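Long-range contacts in protein pelota homolog (Archaeoglobus fulgidus, PDB 3OBY), which probably recognises stalled ribosomes and helps release them and degrade damaged mRNA, with a proposed endoribonuclease activity in its N-terminal domain: residues A[1-9]-A[15-24]; A[32-43]-A[59-70]. All blocks are in the same frame, centred on the assembly; numbering follows the deposited sequence.

Contact 1: A[1-9]-A[15-24]; sequences MQIVEENLR and IKLIPETLDD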
loop_
_atom_site.group_PDB
_atom_site.type_symbol
_atom_site.label_atom_id
_atom_site.label_comp_id
_atom_site.label_asym_id
_atom_site.label_seq_id
_atom_site.Cartn_x
_atom_site.Cartn_y
_atom_site.Cartn_z
ATOM N N MET A 1 -0.189 4.183 2.897
ATOM C CA MET A 1 -0.216 5.637 3.188
ATOM C C MET A 1 1.143 6.090 3.695
ATOM O O MET A 1 1.616 5.630 4.730
ATOM C CB MET A 1 -1.278 5.951 4.252
ATOM C CG MET A 1 -1.507 7.444 4.493
ATOM S SD MET A 1 -2.164 8.287 3.032
ATOM C CE MET A 1 -3.909 7.979 3.232
ATOM N N GLN A 2 1.773 6.988 2.954
ATOM C CA GLN A 2 3.065 7.522 3.352
ATOM C C GLN A 2 2.885 8.954 3.839
ATOM O O GLN A 2 2.189 9.758 3.208
ATOM C CB GLN A 2 4.045 7.526 2.179
ATOM C CG GLN A 2 4.620 6.178 1.804
ATOM C CD GLN A 2 5.643 6.296 0.682
ATOM O OE1 GLN A 2 6.609 7.056 0.792
ATOM N NE2 GLN A 2 5.435 5.549 -0.403
ATOM N N ILE A 3 3.495 9.267 4.973
ATOM C CA ILE A 3 3.418 10.614 5.493
ATOM C C ILE A 3 4.790 11.218 5.240
ATOM O O ILE A 3 5.751 10.933 5.956
ATOM C CB ILE A 3 3.107 10.624 6.986
ATOM C CG1 ILE A 3 1.845 9.797 7.249
ATOM C CG2 ILE A 3 2.924 12.063 7.464
ATOM C CD1 ILE A 3 0.611 10.263 6.493
ATOM N N VAL A 4 4.879 12.031 4.192
ATOM C CA VAL A 4 6.130 12.672 3.816
ATOM C C VAL A 4 6.594 13.669 4.864
ATOM O O VAL A 4 7.772 13.707 5.215
ATOM C CB VAL A 4 5.995 13.407 2.484
ATOM C CG1 VAL A 4 7.316 14.041 2.119
ATOM C CG2 VAL A 4 5.539 12.438 1.399
ATOM N N GLU A 5 5.663 14.475 5.361
ATOM C CA GLU A 5 5.992 15.463 6.372
ATOM C C GLU A 5 4.766 16.194 6.907
ATOM O O GLU A 5 3.713 16.224 6.272
ATOM C CB GLU A 5 6.986 16.482 5.806
ATOM C CG GLU A 5 6.412 17.371 4.723
ATOM C CD GLU A 5 7.392 18.421 4.248
ATOM O OE1 GLU A 5 8.461 18.047 3.714
ATOM O OE2 GLU A 5 7.092 19.623 4.411
ATOM N N GLU A 6 4.923 16.780 8.089
ATOM C CA GLU A 6 3.858 17.531 8.742
ATOM C C GLU A 6 4.470 18.627 9.606
ATOM O O GLU A 6 5.579 18.480 10.110
ATOM C CB GLU A 6 3.016 16.599 9.618
ATOM C CG GLU A 6 3.827 15.834 10.660
ATOM C CD GLU A 6 3.977 16.581 11.974
ATOM O OE1 GLU A 6 4.829 16.167 12.785
ATOM O OE2 GLU A 6 3.242 17.566 12.206
ATOM N N ASN A 7 3.740 19.724 9.764
ATOM C CA ASN A 7 4.192 20.840 10.578
ATOM C C ASN A 7 3.031 21.339 11.430
ATOM O O ASN A 7 2.867 22.543 11.640
ATOM C CB ASN A 7 4.700 21.980 9.701
ATOM C CG ASN A 7 3.631 22.527 8.779
ATOM O OD1 ASN A 7 2.437 22.388 9.040
ATOM N ND2 ASN A 7 4.057 23.169 7.697
ATOM N N LEU A 8 2.220 20.406 11.911
ATOM C CA LEU A 8 1.079 20.760 12.734
ATOM C C LEU A 8 1.474 21.489 14.002
ATOM O O LEU A 8 2.410 21.104 14.692
ATOM C CB LEU A 8 0.272 19.514 13.101
ATOM C CG LEU A 8 -0.821 19.083 12.125
ATOM C CD1 LEU A 8 -0.280 19.059 10.708
ATOM C CD2 LEU A 8 -1.343 17.710 12.536
ATOM N N ARG A 9 0.745 22.559 14.283
ATOM C CA ARG A 9 0.947 23.373 15.467
ATOM C C ARG A 9 -0.464 23.572 15.992
ATOM O O ARG A 9 -1.318 24.108 15.289
ATOM C CB ARG A 9 1.584 24.712 15.093
ATOM C CG ARG A 9 1.588 25.736 16.213
ATOM C CD ARG A 9 2.913 26.468 16.282
ATOM N NE ARG A 9 3.988 25.567 16.684
ATOM C CZ ARG A 9 5.238 25.950 16.913
ATOM N NH1 ARG A 9 5.576 27.225 16.776
ATOM N NH2 ARG A 9 6.149 25.060 17.283
ATOM N N ILE A 15 -0.023 18.629 6.159
ATOM C CA ILE A 15 0.419 17.251 6.180
ATOM C C ILE A 15 0.579 16.858 4.718
ATOM O O ILE A 15 -0.360 16.946 3.935
ATOM C CB ILE A 15 -0.605 16.313 6.845
ATOM C CG1 ILE A 15 -0.856 16.744 8.292
ATOM C CG2 ILE A 15 -0.069 14.889 6.835
ATOM C CD1 ILE A 15 -1.775 15.820 9.074
ATOM N N LYS A 16 1.787 16.456 4.355
ATOM C CA LYS A 16 2.089 16.052 2.996
ATOM C C LYS A 16 2.174 14.534 3.007
ATOM O O LYS A 16 3.017 13.959 3.699
ATOM C CB LYS A 16 3.420 16.663 2.557
ATOM C CG LYS A 16 3.848 16.283 1.148
ATOM C CD LYS A 16 5.155 16.957 0.757
ATOM C CE LYS A 16 5.038 18.479 0.814
ATOM N NZ LYS A 16 6.296 19.177 0.408
ATOM N N LEU A 17 1.302 13.889 2.236
ATOM C CA LEU A 17 1.246 12.430 2.196
ATOM C C LEU A 17 1.001 11.813 0.827
ATOM O O LEU A 17 0.737 12.505 -0.145
ATOM C CB LEU A 17 0.167 11.957 3.174
ATOM C CG LEU A 17 -1.073 12.860 3.198
ATOM C CD1 LEU A 17 -1.823 12.744 1.875
ATOM C CD2 LEU A 17 -1.966 12.469 4.357
ATOM N N ILE A 18 1.088 10.491 0.772
ATOM C CA ILE A 18 0.873 9.751 -0.465
ATOM C C ILE A 18 0.009 8.508 -0.229
ATOM O O ILE A 18 0.373 7.630 0.555
ATOM C CB ILE A 18 2.196 9.258 -1.062
ATOM C CG1 ILE A 18 3.154 10.424 -1.254
ATOM C CG2 ILE A 18 1.936 8.561 -2.384
ATOM C CD1 ILE A 18 4.504 9.985 -1.785
ATOM N N PRO A 19 -1.152 8.421 -0.902
ATOM C CA PRO A 19 -2.012 7.246 -0.717
ATOM C C PRO A 19 -1.419 6.118 -1.557
ATOM O O PRO A 19 -1.049 6.329 -2.711
ATOM C CB PRO A 19 -3.370 7.735 -1.218
ATOM C CG PRO A 19 -2.993 8.673 -2.316
ATOM C CD PRO A 19 -1.802 9.426 -1.766
ATOM N N GLU A 20 -1.304 4.931 -0.972
ATOM C CA GLU A 20 -0.714 3.784 -1.666
ATOM C C GLU A 20 -1.732 2.688 -1.990
ATOM O O GLU A 20 -1.419 1.712 -2.666
ATOM C CB GLU A 20 0.402 3.190 -0.799
ATOM C CG GLU A 20 1.472 4.184 -0.359
ATOM C CD GLU A 20 2.417 3.616 0.691
ATOM O OE1 GLU A 20 2.000 3.472 1.858
ATOM O OE2 GLU A 20 3.579 3.307 0.350
ATOM N N THR A 21 -2.950 2.849 -1.493
ATOM C CA THR A 21 -3.991 1.864 -1.717
ATOM C C THR A 21 -5.347 2.520 -1.912
ATOM O O THR A 21 -5.531 3.695 -1.583
ATOM C CB THR A 21 -4.099 0.895 -0.522
ATOM O OG1 THR A 21 -4.537 1.610 0.639
ATOM C CG2 THR A 21 -2.764 0.271 -0.236
ATOM N N LEU A 22 -6.294 1.756 -2.444
ATOM C CA LEU A 22 -7.628 2.280 -2.649
ATOM C C LEU A 22 -8.243 2.616 -1.285
ATOM O O LEU A 22 -9.098 3.498 -1.187
ATOM C CB LEU A 22 -8.474 1.271 -3.424
ATOM C CG LEU A 22 -7.921 0.956 -4.826
ATOM C CD1 LEU A 22 -8.871 0.032 -5.558
ATOM C CD2 LEU A 22 -7.730 2.235 -5.618
ATOM N N ASP A 23 -7.787 1.926 -0.238
ATOM C CA ASP A 23 -8.253 2.182 1.133
ATOM C C ASP A 23 -7.880 3.628 1.462
ATOM O O ASP A 23 -8.707 4.426 1.921
ATOM C CB ASP A 23 -7.526 1.281 2.147
ATOM C CG ASP A 23 -7.900 -0.187 2.027
ATOM O OD1 ASP A 23 -8.572 -0.565 1.050
ATOM O OD2 ASP A 23 -7.509 -0.972 2.918
ATOM N N ASP A 24 -6.608 3.941 1.225
ATOM C CA ASP A 24 -6.061 5.262 1.486
ATOM C C ASP A 24 -6.846 6.310 0.716
ATOM O O ASP A 24 -7.332 7.287 1.288
ATOM C CB ASP A 24 -4.590 5.318 1.058
ATOM C CG ASP A 24 -3.658 4.533 1.974
ATOM O OD1 ASP A 24 -2.505 4.282 1.548
ATOM O OD2 ASP A 24 -4.051 4.185 3.108
#
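Strands 2-6 and 15-18 run antiparallel, their axes 4.5 Å apart at an angle of 158°, with Gln2 and Ile18 bonded N to O in both directions. A classic beta bulge follows: Val4 and Glu5 both face Lys16, whose carbonyl takes a 3.2 Å bond from Glu5 N and a weak one from Val4 N. On one side of the strands Ile3 CD1 lies alongside Leu17 CB, and Ile15 CG1 meets Leu8 CD1. On the other, the aliphatic stem of Lys16 passes beside Val4 and Glu5, its ammonium near the Glu5 carboxylate but short of a salt bridge. The two strands form the opening beta hairpin of the N-terminal Sm-fold domain, and the chain start is fastened near helix 22-31. Met1 N forms salt bridges with Glu20 OE1, on its anti lone pair, and with Asp24 OD1 (2.7 Å). Asp24 OD1 also accepts from Glu20 N; Thr21 OG1 takes Asp24 N, a capping box with a weak return bond from Thr21 N to Asp24 OD1. Gln2 crosses Glu20 at about a right angle, NE2 meeting OE2 from above the carboxylate plane at 3.0 Å; this oxygen also forms a salt bridge with Arg128. A glutamine in place of Glu20 would probably leave Met1 N with Asp24 as its one carboxylate across the contact and take the negative charge from Arg128. The Met1 chain, bent at chi2 and chi3, brings CE to 3.5 Å from Asp24 CB.

Contact 2: A[32-43]-A[59-70]; sequences IEKGDVVFATTK and VTVRLGIEVEKV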
loop_
_atom_site.group_PDB
_atom_site.type_symbol
_atom_site.label_atom_id
_atom_site.label_comp_id
_atom_site.label_asym_id
_atom_site.label_seq_id
_atom_site.Cartn_x
_atom_site.Cartn_y
_atom_site.Cartn_z
ATOM N N ILE A 32 -10.236 15.038 3.396
ATOM C CA ILE A 32 -10.209 16.337 2.725
ATOM C C ILE A 32 -11.626 16.905 2.742
ATOM O O ILE A 32 -12.577 16.229 2.359
ATOM C CB ILE A 32 -9.777 16.199 1.270
ATOM C CG1 ILE A 32 -8.348 15.676 1.201
ATOM C CG2 ILE A 32 -9.905 17.536 0.566
ATOM C CD1 ILE A 32 -7.968 15.179 -0.174
ATOM N N GLU A 33 -11.765 18.150 3.174
ATOM C CA GLU A 33 -13.078 18.765 3.264
ATOM C C GLU A 33 -13.197 20.104 2.549
ATOM O O GLU A 33 -12.199 20.778 2.275
ATOM C CB GLU A 33 -13.441 18.943 4.733
ATOM C CG GLU A 33 -13.514 17.636 5.512
ATOM C CD GLU A 33 -13.749 17.851 6.995
ATOM O OE1 GLU A 33 -12.765 18.064 7.733
ATOM O OE2 GLU A 33 -14.920 17.819 7.420
ATOM N N LYS A 34 -14.432 20.483 2.235
ATOM C CA LYS A 34 -14.672 21.758 1.584
ATOM C C LYS A 34 -14.236 22.792 2.592
ATOM O O LYS A 34 -14.744 22.814 3.714
ATOM C CB LYS A 34 -16.155 21.938 1.258
ATOM C CG LYS A 34 -16.638 21.103 0.071
ATOM C CD LYS A 34 -18.147 21.194 -0.120
ATOM C CE LYS A 34 -18.899 20.641 1.083
ATOM N NZ LYS A 34 -20.375 20.677 0.909
ATOM N N GLY A 35 -13.279 23.625 2.196
ATOM C CA GLY A 35 -12.777 24.653 3.083
ATOM C C GLY A 35 -11.291 24.488 3.301
ATOM O O GLY A 35 -10.588 25.466 3.549
ATOM N N ASP A 36 -10.806 23.253 3.204
ATOM C CA ASP A 36 -9.383 22.994 3.393
ATOM C C ASP A 36 -8.588 23.538 2.215
ATOM O O ASP A 36 -9.136 24.146 1.303
ATOM C CB ASP A 36 -9.103 21.486 3.518
ATOM C CG ASP A 36 -9.811 20.844 4.702
ATOM O OD1 ASP A 36 -10.111 21.556 5.688
ATOM O OD2 ASP A 36 -10.050 19.616 4.652
ATOM N N VAL A 37 -7.282 23.326 2.247
ATOM C CA VAL A 37 -6.428 23.754 1.155
ATOM C C VAL A 37 -5.581 22.552 0.768
ATOM O O VAL A 37 -4.951 21.929 1.614
ATOM C CB VAL A 37 -5.507 24.934 1.555
ATOM C CG1 VAL A 37 -4.527 25.238 0.415
ATOM C CG2 VAL A 37 -6.347 26.170 1.864
ATOM N N VAL A 38 -5.584 22.232 -0.519
ATOM C CA VAL A 38 -4.841 21.095 -1.042
ATOM C C VAL A 38 -3.821 21.500 -2.107
ATOM O O VAL A 38 -4.146 22.230 -3.047
ATOM C CB VAL A 38 -5.813 20.056 -1.661
ATOM C CG1 VAL A 38 -5.047 18.869 -2.212
ATOM C CG2 VAL A 38 -6.827 19.616 -0.613
ATOM N N PHE A 39 -2.591 21.018 -1.946
ATOM C CA PHE A 39 -1.513 21.285 -2.897
ATOM C C PHE A 39 -1.134 19.990 -3.601
ATOM O O PHE A 39 -0.962 18.958 -2.960
ATOM C CB PHE A 39 -0.276 21.821 -2.176
ATOM C CG PHE A 39 -0.274 23.303 -1.984
ATOM C CD1 PHE A 39 0.311 24.138 -2.934
ATOM C CD2 PHE A 39 -0.846 23.870 -0.846
ATOM C CE1 PHE A 39 0.328 25.516 -2.753
ATOM C CE2 PHE A 39 -0.836 25.250 -0.651
ATOM C CZ PHE A 39 -0.246 26.077 -1.608
ATOM N N ALA A 40 -1.001 20.054 -4.919
ATOM C CA ALA A 40 -0.631 18.888 -5.715
ATOM C C ALA A 40 -0.117 19.379 -7.052
ATOM O O ALA A 40 -0.451 20.487 -7.469
ATOM C CB ALA A 40 -1.845 17.994 -5.934
ATOM N N THR A 41 0.703 18.574 -7.721
ATOM C CA THR A 41 1.206 18.974 -9.035
ATOM C C THR A 41 0.139 18.626 -10.081
ATOM O O THR A 41 -0.514 17.573 -10.021
ATOM C CB THR A 41 2.543 18.295 -9.365
ATOM O OG1 THR A 41 2.344 16.905 -9.623
ATOM C CG2 THR A 41 3.464 18.426 -8.190
ATOM N N THR A 42 -0.029 19.516 -11.050
ATOM C CA THR A 42 -1.073 19.314 -12.048
ATOM C C THR A 42 -0.733 19.881 -13.387
ATOM O O THR A 42 0.462 20.264 -13.602
ATOM C CB THR A 42 -2.381 20.031 -11.565
ATOM O OG1 THR A 42 -3.479 19.631 -12.380
ATOM C CG2 THR A 42 -2.268 21.531 -11.663
ATOM N N LYS A 43 -1.635 19.865 -14.359
ATOM C CA LYS A 43 -1.065 20.760 -15.285
ATOM C C LYS A 43 -1.921 21.819 -15.958
ATOM O O LYS A 43 -3.061 22.082 -15.548
ATOM C CB LYS A 43 0.123 20.204 -16.228
ATOM C CG LYS A 43 0.561 18.853 -16.251
ATOM C CD LYS A 43 -0.594 17.915 -16.183
ATOM C CE LYS A 43 -0.280 16.725 -15.287
ATOM N NZ LYS A 43 -1.227 16.568 -14.139
ATOM N N VAL A 59 5.180 19.983 -18.445
ATOM C CA VAL A 59 5.272 21.015 -17.418
ATOM C C VAL A 59 4.216 21.208 -16.354
ATOM O O VAL A 59 3.425 22.161 -16.438
ATOM C CB VAL A 59 5.474 22.429 -18.003
ATOM C CG1 VAL A 59 6.857 22.965 -17.657
ATOM C CG2 VAL A 59 5.231 22.407 -19.478
ATOM N N THR A 60 4.175 20.300 -15.379
ATOM C CA THR A 60 3.281 20.462 -14.234
ATOM C C THR A 60 3.742 21.747 -13.463
ATOM O O THR A 60 4.787 22.356 -13.772
ATOM C CB THR A 60 3.349 19.237 -13.299
ATOM O OG1 THR A 60 4.687 18.716 -13.246
ATOM C CG2 THR A 60 2.464 18.168 -13.827
ATOM N N VAL A 61 2.978 22.122 -12.439
ATOM C CA VAL A 61 3.232 23.356 -11.700
ATOM C C VAL A 61 2.923 23.376 -10.197
ATOM O O VAL A 61 3.355 24.288 -9.489
ATOM C CB VAL A 61 2.447 24.504 -12.413
ATOM C CG1 VAL A 61 1.023 24.051 -12.706
ATOM C CG2 VAL A 61 2.446 25.773 -11.577
ATOM N N ARG A 62 2.183 22.386 -9.711
ATOM C CA ARG A 62 1.849 22.307 -8.284
ATOM C C ARG A 62 1.116 23.536 -7.760
ATOM O O ARG A 62 1.728 24.504 -7.321
ATOM C CB ARG A 62 3.117 22.076 -7.442
ATOM C CG ARG A 62 2.851 21.871 -5.945
ATOM C CD ARG A 62 4.024 21.189 -5.231
ATOM N NE ARG A 62 3.572 20.291 -4.167
ATOM C CZ ARG A 62 3.062 20.683 -3.000
ATOM N NH1 ARG A 62 2.936 21.972 -2.718
ATOM N NH2 ARG A 62 2.654 19.776 -2.118
ATOM N N LEU A 63 -0.206 23.480 -7.803
ATOM C CA LEU A 63 -1.032 24.575 -7.338
ATOM C C LEU A 63 -1.594 24.247 -5.973
ATOM O O LEU A 63 -1.383 23.169 -5.435
ATOM C CB LEU A 63 -2.196 24.804 -8.306
ATOM C CG LEU A 63 -1.950 25.596 -9.594
ATOM C CD1 LEU A 63 -0.575 25.293 -10.150
ATOM C CD2 LEU A 63 -3.035 25.262 -10.604
ATOM N N GLY A 64 -2.317 25.207 -5.429
ATOM C CA GLY A 64 -2.965 25.046 -4.150
ATOM C C GLY A 64 -4.382 25.538 -4.387
ATOM O O GLY A 64 -4.589 26.562 -5.047
ATOM N N ILE A 65 -5.367 24.808 -3.882
ATOM C CA ILE A 65 -6.743 25.221 -4.072
ATOM C C ILE A 65 -7.545 25.122 -2.789
ATOM O O ILE A 65 -7.303 24.246 -1.973
ATOM C CB ILE A 65 -7.437 24.383 -5.189
ATOM C CG1 ILE A 65 -7.175 22.895 -4.981
ATOM C CG2 ILE A 65 -6.913 24.788 -6.557
ATOM C CD1 ILE A 65 -8.333 22.151 -4.369
ATOM N N GLU A 66 -8.470 26.058 -2.599
ATOM C CA GLU A 66 -9.337 26.043 -1.428
ATOM C C GLU A 66 -10.529 25.189 -1.849
ATOM O O GLU A 66 -11.468 25.669 -2.481
ATOM C CB GLU A 66 -9.803 27.453 -1.059
ATOM C CG GLU A 66 -10.856 27.463 0.039
ATOM C CD GLU A 66 -11.312 28.858 0.407
ATOM O OE1 GLU A 66 -11.424 29.703 -0.504
ATOM O OE2 GLU A 66 -11.573 29.107 1.604
ATOM N N VAL A 67 -10.461 23.912 -1.498
ATOM C CA VAL A 67 -11.481 22.933 -1.840
ATOM C C VAL A 67 -12.920 23.425 -1.757
ATOM O O VAL A 67 -13.359 23.924 -0.717
ATOM C CB VAL A 67 -11.335 21.675 -0.954
ATOM C CG1 VAL A 67 -12.297 20.602 -1.421
ATOM C CG2 VAL A 67 -9.897 21.162 -1.016
ATOM N N GLU A 68 -13.649 23.289 -2.865
ATOM C CA GLU A 68 -15.054 23.683 -2.887
ATOM C C GLU A 68 -15.901 22.443 -3.166
ATOM O O GLU A 68 -17.118 22.468 -2.991
ATOM C CB GLU A 68 -15.322 24.755 -3.947
ATOM C CG GLU A 68 -14.344 25.919 -3.917
ATOM C CD GLU A 68 -14.745 27.054 -4.842
ATOM O OE1 GLU A 68 -15.333 26.777 -5.910
ATOM O OE2 GLU A 68 -14.459 28.223 -4.506
ATOM N N LYS A 69 -15.240 21.363 -3.588
ATOM C CA LYS A 69 -15.907 20.094 -3.873
ATOM C C LYS A 69 -14.923 18.926 -3.864
ATOM O O LYS A 69 -13.775 19.060 -4.290
ATOM C CB LYS A 69 -16.623 20.149 -5.228
ATOM C CG LYS A 69 -17.728 19.109 -5.370
ATOM C CD LYS A 69 -18.473 19.189 -6.703
ATOM C CE LYS A 69 -19.598 18.145 -6.743
ATOM N NZ LYS A 69 -20.434 18.164 -7.979
ATOM N N VAL A 70 -15.376 17.783 -3.365
ATOM C CA VAL A 70 -14.556 16.577 -3.299
ATOM C C VAL A 70 -15.447 15.427 -3.737
ATOM O O VAL A 70 -16.557 15.269 -3.224
ATOM C CB VAL A 70 -14.082 16.293 -1.863
ATOM C CG1 VAL A 70 -13.135 15.112 -1.855
ATOM C CG2 VAL A 70 -13.418 17.515 -1.281
HETATM O O HOH W 1 -11.825 27.856 4.473
#
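Phe39 lays its ring over Gly64, whose CA fits against the face 3.6 Å from the ring centroid and 13° off the normal, a CH-pi contact. Gly64 has no side chain to hold the ring off. Arg62 crosses Phe39 at about a right angle, its guanidinium almost parallel to the ring (planes 6° apart) but not stacked on it: one guanidinium face lies over Phe39 C, and NH1 comes to the ring obliquely, 3.3 Å from Phe39 CB. With CG anti to the backbone N (chi1 -175°), the Arg62 chain passes Ala40 O, while Thr41 CG2 rests on Arg62 CB at 3.7 Å. Among the apolar side chains, Val67 is central: its CG2 meets Val38 CG2 at 3.5 Å and Ile32 CG2 at 4.0 Å, and its CB sits against Glu33 O. Ile32 CG2 also touches Val70 CG2, beyond the corner at Glu68. The backbones of antiparallel strands 37-40 and 63-67 exchange two bonds between Val38 and Ile65, and Ala40 N donates to Leu63 O. At the type II turn from Glu33 to Asp36, Gly35 N bonds Val67 O, and a water links Gly35 O to Glu66 OE2; Lys84 pairs with Glu66 OE1. Strand 105-108 flanks 37-40 and strand 79-87 flanks 63-67, placing the pair inside the antiparallel Sm-fold sheet; Leu97 of strand 94-99 meets Val38 and Ile65, and Ile32, just after helix 22-31, packs on Leu105 and Ile107.

Contacts 1 and 2 belong to one antiparallel sheet of the N-terminal domain, their centres about 15 Å apart, with strand 105-108 inserted between strands 14-18 and 37-40. Contact 1 includes the outermost strand, 2-6, whereas contact 2 pairs two interior strands; both are partly buried, yet contact 2 sits farther out, its centre about 23 Å from the centre of the chain against about 12 Å for contact 1. Helix 22-31 joins them in sequence. The salt bridges across contact 1 gather at the chain terminus, beside apolar pairs, whereas across contact 2 there are none: its Glu33 and Glu66 pair with lysines beyond the two segments. They touch where Lys16 CE packs 4.0 Å from Arg62 NH2.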